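Local atomic coordinates of BrkA translocator (Bordetella pertussis, PDB entry 3QQ2), a protein that forms, as the translocator domain of a complement-inhibiting autotransporter, an outer-membrane pore through which the passenger domain reaches the cell surface. Residues A41-D54 / A66-P80. The protein carries 1 engineered substitution. Numbering follows the deposited sequence.
Sequences AYDQTVSGLEIGLD and AGGLLGYTYADRTYP
Tyr42 and Arg77 stack across a β-hairpin of the autotransporter β-barrel, in which segments 41-54 and 66-80 run antiparallel, the axes of their strand parts 4.6 Å apart at closest approach. The Arg77 guanidinium lies flat over one face of the Tyr42 ring, displaced toward the rim, with planes only 13° apart and CZ of Arg77 4.4 Å from the ring centroid, an off-centre cation-pi contact. Tyr42 CG stands between the backbone N and the carbonyl carbon (chi1 59°), a torsion that carries the ring over toward the arginine. Arg77 runs out extended and then bends before the guanidinium, its CD reaching 3.5 Å from Tyr42 CD2. Gln44 lies alongside the same arginine, its amide plane turned 52° from the guanidinium and Gln44 OE1 3.0 Å from Arg77 NE. On the same side of the Tyr42 ring as the guanidinium, Tyr79 meets it obliquely, alongside its CB-CD1 end, and Tyr79 OH accepts a bond from Arg77 NH1, helping to fix the guanidinium. Tyr79 OH is also hydrogen-bonded to the backbone O of Ser175 of the second subunit.

Farther along, side chains alternate between the two faces of the barrel wall. Val46, Ala75, Glu50 and Leu69 share the face of Gln44 and Arg77, which is consistent with the pore lumen, whereas Leu49, Ile51, Leu70 and Tyr72 lie on the surface of the other face, probably against lipid. Paired backbone bonds join Thr45 with Asp76, Ser47 with Tyr74 and Ile51 with Leu70. The buried carboxylate of Glu50 is gripped by salt bridges to Arg26 and Arg111 and a hydrogen bond from His91, a setting that would probably favour its charged form. Leu69 crosses this side chain at a slant, bringing its CD1 methyl to 3.4 Å from Glu50 OE2.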
loop_
_atom_site.group_PDB
_atom_site.type_symbol
_atom_site.label_atom_id
_atom_site.label_comp_id
_atom_site.label_asym_id
_atom_site.label_seq_id
_atom_site.Cartn_x
_atom_site.Cartn_y
_atom_site.Cartn_z
ATOM N N ALA A 41 18.275 -1.598 2.107
ATOM C CA ALA A 41 18.974 -0.914 3.182
ATOM C C ALA A 41 18.010 -0.304 4.194
ATOM O O ALA A 41 17.217 0.582 3.871
ATOM C CB ALA A 41 19.935 0.150 2.627
ATOM N N TYR A 42 18.081 -0.814 5.416
ATOM C CA TYR A 42 17.420 -0.203 6.558
ATOM C C TYR A 42 18.157 -0.512 7.851
ATOM O O TYR A 42 18.762 -1.578 7.993
ATOM C CB TYR A 42 15.956 -0.633 6.674
ATOM C CG TYR A 42 15.716 -2.115 6.819
ATOM C CD1 TYR A 42 15.490 -2.915 5.707
ATOM C CD2 TYR A 42 15.678 -2.711 8.068
ATOM C CE1 TYR A 42 15.251 -4.274 5.834
ATOM C CE2 TYR A 42 15.434 -4.066 8.207
ATOM C CZ TYR A 42 15.226 -4.839 7.084
ATOM O OH TYR A 42 14.985 -6.183 7.225
ATOM N N ASP A 43 18.117 0.433 8.782
ATOM C CA ASP A 43 18.659 0.221 10.110
ATOM C C ASP A 43 17.518 0.153 11.102
ATOM O O ASP A 43 16.671 1.041 11.140
ATOM C CB ASP A 43 19.599 1.356 10.484
ATOM C CG ASP A 43 20.861 1.364 9.648
ATOM O OD1 ASP A 43 21.893 1.899 10.130
ATOM O OD2 ASP A 43 20.832 0.832 8.513
ATOM N N GLN A 44 17.480 -0.894 11.906
ATOM C CA GLN A 44 16.497 -0.913 12.946
ATOM C C GLN A 44 17.109 -1.140 14.303
ATOM O O GLN A 44 18.149 -1.793 14.439
ATOM C CB GLN A 44 15.440 -1.964 12.662
ATOM C CG GLN A 44 15.990 -3.369 12.581
ATOM C CD GLN A 44 14.960 -4.403 12.195
ATOM O OE1 GLN A 44 13.982 -4.099 11.500
ATOM N NE2 GLN A 44 15.186 -5.649 12.623
ATOM N N THR A 45 16.450 -0.572 15.307
ATOM C CA THR A 45 16.755 -0.851 16.695
ATOM C C THR A 45 15.620 -1.671 17.264
ATOM O O THR A 45 14.490 -1.194 17.313
ATOM C CB THR A 45 16.898 0.426 17.518
ATOM O OG1 THR A 45 17.893 1.263 16.928
ATOM C CG2 THR A 45 17.332 0.089 18.910
ATOM N N VAL A 46 15.941 -2.898 17.683
ATOM C CA VAL A 46 15.006 -3.827 18.323
ATOM C C VAL A 46 15.223 -3.848 19.836
ATOM O O VAL A 46 16.305 -4.261 20.286
ATOM C CB VAL A 46 15.265 -5.244 17.850
ATOM C CG1 VAL A 46 14.077 -6.103 18.149
ATOM C CG2 VAL A 46 15.529 -5.246 16.393
ATOM N N SER A 47 14.214 -3.438 20.617
ATOM C CA SER A 47 14.319 -3.463 22.086
ATOM C C SER A 47 13.256 -4.321 22.715
ATOM O O SER A 47 12.156 -4.355 22.214
ATOM C CB SER A 47 14.222 -2.060 22.658
ATOM O OG SER A 47 15.513 -1.465 22.749
ATOM N N GLY A 48 13.562 -5.016 23.810
ATOM C CA GLY A 48 12.525 -5.800 24.497
ATOM C C GLY A 48 12.595 -6.005 26.008
ATOM O O GLY A 48 13.601 -5.689 26.657
ATOM N N LEU A 49 11.518 -6.563 26.560
ATOM C CA LEU A 49 11.461 -6.913 27.968
ATOM C C LEU A 49 10.648 -8.184 28.145
ATOM O O LEU A 49 9.475 -8.205 27.830
ATOM C CB LEU A 49 10.827 -5.771 28.733
ATOM C CG LEU A 49 10.851 -5.733 30.264
ATOM C CD1 LEU A 49 9.617 -6.424 30.886
ATOM C CD2 LEU A 49 12.149 -6.289 30.851
ATOM N N GLU A 50 11.273 -9.251 28.622
ATOM C CA GLU A 50 10.542 -10.457 29.037
ATOM C C GLU A 50 10.383 -10.588 30.565
ATOM O O GLU A 50 11.196 -10.066 31.347
ATOM C CB GLU A 50 11.176 -11.707 28.453
ATOM C CG GLU A 50 10.428 -12.160 27.248
ATOM C CD GLU A 50 11.157 -13.204 26.400
ATOM O OE1 GLU A 50 12.414 -13.341 26.481
ATOM O OE2 GLU A 50 10.440 -13.875 25.617
ATOM N N ILE A 51 9.328 -11.269 30.990
ATOM C CA ILE A 51 9.188 -11.581 32.405
ATOM C C ILE A 51 8.675 -12.988 32.517
ATOM O O ILE A 51 7.889 -13.409 31.681
ATOM C CB ILE A 51 8.327 -10.545 33.142
ATOM C CG1 ILE A 51 9.093 -10.037 34.320
ATOM C CG2 ILE A 51 6.963 -11.072 33.561
ATOM C CD1 ILE A 51 9.101 -8.589 34.297
ATOM N N GLY A 52 9.138 -13.739 33.503
ATOM C CA GLY A 52 8.832 -15.146 33.482
ATOM C C GLY A 52 9.065 -15.941 34.738
ATOM O O GLY A 52 9.712 -15.486 35.684
ATOM N N LEU A 53 8.538 -17.155 34.732
ATOM C CA LEU A 53 8.524 -17.993 35.905
ATOM C C LEU A 53 8.531 -19.441 35.450
ATOM O O LEU A 53 7.892 -19.793 34.462
ATOM C CB LEU A 53 7.282 -17.667 36.747
ATOM C CG LEU A 53 6.814 -18.659 37.812
ATOM C CD1 LEU A 53 7.746 -18.724 39.000
ATOM C CD2 LEU A 53 5.437 -18.290 38.273
ATOM N N ASP A 54 9.285 -20.272 36.155
ATOM C CA ASP A 54 9.292 -21.712 35.904
ATOM C C ASP A 54 9.339 -22.445 37.235
ATOM O O ASP A 54 9.755 -21.869 38.230
ATOM C CB ASP A 54 10.475 -22.123 35.014
ATOM C CG ASP A 54 11.758 -21.423 35.393
ATOM O OD1 ASP A 54 12.008 -20.312 34.887
ATOM O OD2 ASP A 54 12.512 -21.976 36.216
ATOM N N ALA A 66 10.096 -26.134 33.773
ATOM C CA ALA A 66 8.997 -25.824 32.859
ATOM C C ALA A 66 8.434 -24.510 33.312
ATOM O O ALA A 66 8.604 -24.165 34.472
ATOM C CB ALA A 66 7.940 -26.904 32.909
ATOM N N GLY A 67 7.800 -23.762 32.417
ATOM C CA GLY A 67 7.194 -22.485 32.805
ATOM C C GLY A 67 6.772 -21.573 31.663
ATOM O O GLY A 67 6.694 -22.004 30.516
ATOM N N GLY A 68 6.520 -20.307 31.967
ATOM C CA GLY A 68 5.965 -19.403 30.987
ATOM C C GLY A 68 6.460 -17.976 31.113
ATOM O O GLY A 68 7.200 -17.650 32.045
ATOM N N LEU A 69 6.030 -17.124 30.178
ATOM C CA LEU A 69 6.537 -15.764 30.072
ATOM C C LEU A 69 5.626 -14.782 29.339
ATOM O O LEU A 69 4.714 -15.171 28.631
ATOM C CB LEU A 69 7.914 -15.772 29.417
ATOM C CG LEU A 69 8.157 -16.501 28.104
ATOM C CD1 LEU A 69 7.820 -15.598 26.947
ATOM C CD2 LEU A 69 9.615 -16.866 28.059
ATOM N N LEU A 70 5.926 -13.502 29.520
ATOM C CA LEU A 70 5.165 -12.379 29.025
ATOM C C LEU A 70 6.201 -11.427 28.512
ATOM O O LEU A 70 7.204 -11.181 29.211
ATOM C CB LEU A 70 4.515 -11.663 30.196
ATOM C CG LEU A 70 3.073 -11.884 30.641
ATOM C CD1 LEU A 70 2.122 -10.929 29.890
ATOM C CD2 LEU A 70 2.659 -13.338 30.478
ATOM N N GLY A 71 5.964 -10.855 27.331
ATOM C CA GLY A 71 6.909 -9.892 26.775
ATOM C C GLY A 71 6.336 -8.683 26.086
ATOM O O GLY A 71 5.249 -8.729 25.535
ATOM N N TYR A 72 7.076 -7.585 26.160
ATOM C CA TYR A 72 6.923 -6.454 25.256
ATOM C C TYR A 72 8.037 -6.543 24.241
ATOM O O TYR A 72 9.040 -7.224 24.482
ATOM C CB TYR A 72 7.124 -5.150 25.992
ATOM C CG TYR A 72 6.547 -3.968 25.252
ATOM C CD1 TYR A 72 5.313 -4.074 24.576
ATOM C CD2 TYR A 72 7.202 -2.714 25.247
ATOM C CE1 TYR A 72 4.750 -2.983 23.903
ATOM C CE2 TYR A 72 6.634 -1.591 24.568
ATOM C CZ TYR A 72 5.411 -1.756 23.903
ATOM O OH TYR A 72 4.821 -0.700 23.241
ATOM N N THR A 73 7.876 -5.854 23.113
ATOM C CA THR A 73 8.934 -5.767 22.082
ATOM C C THR A 73 8.717 -4.552 21.200
ATOM O O THR A 73 7.590 -4.263 20.800
ATOM C CB THR A 73 8.976 -6.995 21.197
ATOM O OG1 THR A 73 8.186 -8.035 21.776
ATOM C CG2 THR A 73 10.363 -7.471 21.109
ATOM N N TYR A 74 9.790 -3.829 20.919
ATOM C CA TYR A 74 9.710 -2.579 20.179
ATOM C C TYR A 74 10.822 -2.521 19.127
ATOM O O TYR A 74 12.016 -2.572 19.444
ATOM C CB TYR A 74 9.727 -1.375 21.139
ATOM C CG TYR A 74 9.842 -0.001 20.482
ATOM C CD1 TYR A 74 10.389 1.091 21.187
ATOM C CD2 TYR A 74 9.407 0.224 19.159
ATOM C CE1 TYR A 74 10.499 2.374 20.595
ATOM C CE2 TYR A 74 9.515 1.499 18.554
ATOM C CZ TYR A 74 10.063 2.565 19.276
ATOM O OH TYR A 74 10.171 3.811 18.681
ATOM N N ALA A 75 10.411 -2.462 17.866
ATOM C CA ALA A 75 11.332 -2.333 16.742
ATOM C C ALA A 75 11.104 -0.981 16.119
ATOM O O ALA A 75 9.985 -0.653 15.749
ATOM C CB ALA A 75 11.106 -3.434 15.727
ATOM N N ASP A 76 12.170 -0.198 16.025
ATOM C CA ASP A 76 12.132 1.128 15.426
ATOM C C ASP A 76 13.037 1.209 14.186
ATOM O O ASP A 76 14.250 1.199 14.297
ATOM C CB ASP A 76 12.554 2.151 16.475
ATOM C CG ASP A 76 12.432 3.577 15.989
ATOM O OD1 ASP A 76 12.479 4.482 16.860
ATOM O OD2 ASP A 76 12.274 3.799 14.753
ATOM N N ARG A 77 12.433 1.319 13.012
ATOM C CA ARG A 77 13.159 1.191 11.747
ATOM C C ARG A 77 13.411 2.518 10.968
ATOM O O ARG A 77 12.864 3.568 11.300
ATOM C CB ARG A 77 12.444 0.164 10.869
ATOM C CG ARG A 77 13.335 -0.488 9.848
ATOM C CD ARG A 77 12.581 -1.417 8.945
ATOM N NE ARG A 77 12.140 -2.613 9.645
ATOM C CZ ARG A 77 11.622 -3.681 9.047
ATOM N NH1 ARG A 77 11.491 -3.714 7.717
ATOM N NH2 ARG A 77 11.231 -4.722 9.785
ATOM N N THR A 78 14.248 2.458 9.937
ATOM C CA THR A 78 14.631 3.640 9.176
ATOM C C THR A 78 15.144 3.239 7.805
ATOM O O THR A 78 16.102 2.477 7.713
ATOM C CB THR A 78 15.750 4.420 9.889
ATOM O OG1 THR A 78 15.248 4.949 11.115
ATOM C CG2 THR A 78 16.241 5.559 9.036
ATOM N N TYR A 79 14.490 3.749 6.758
ATOM C CA TYR A 79 14.914 3.582 5.362
ATOM C C TYR A 79 15.625 4.872 4.992
ATOM O O TYR A 79 15.468 5.860 5.708
ATOM C CB TYR A 79 13.712 3.312 4.452
ATOM C CG TYR A 79 12.942 2.069 4.840
ATOM C CD1 TYR A 79 13.379 0.799 4.449
ATOM C CD2 TYR A 79 11.795 2.157 5.613
ATOM C CE1 TYR A 79 12.691 -0.348 4.819
ATOM C CE2 TYR A 79 11.106 1.022 5.992
ATOM C CZ TYR A 79 11.555 -0.227 5.591
ATOM O OH TYR A 79 10.856 -1.352 5.972
ATOM N N PRO A 80 16.426 4.872 3.893
ATOM C CA PRO A 80 17.400 5.974 3.643
ATOM C C PRO A 80 16.843 7.429 3.648
ATOM O O PRO A 80 16.811 8.070 4.707
ATOM C CB PRO A 80 18.034 5.585 2.291
ATOM C CG PRO A 80 17.883 4.086 2.234
ATOM C CD PRO A 80 16.523 3.831 2.844
#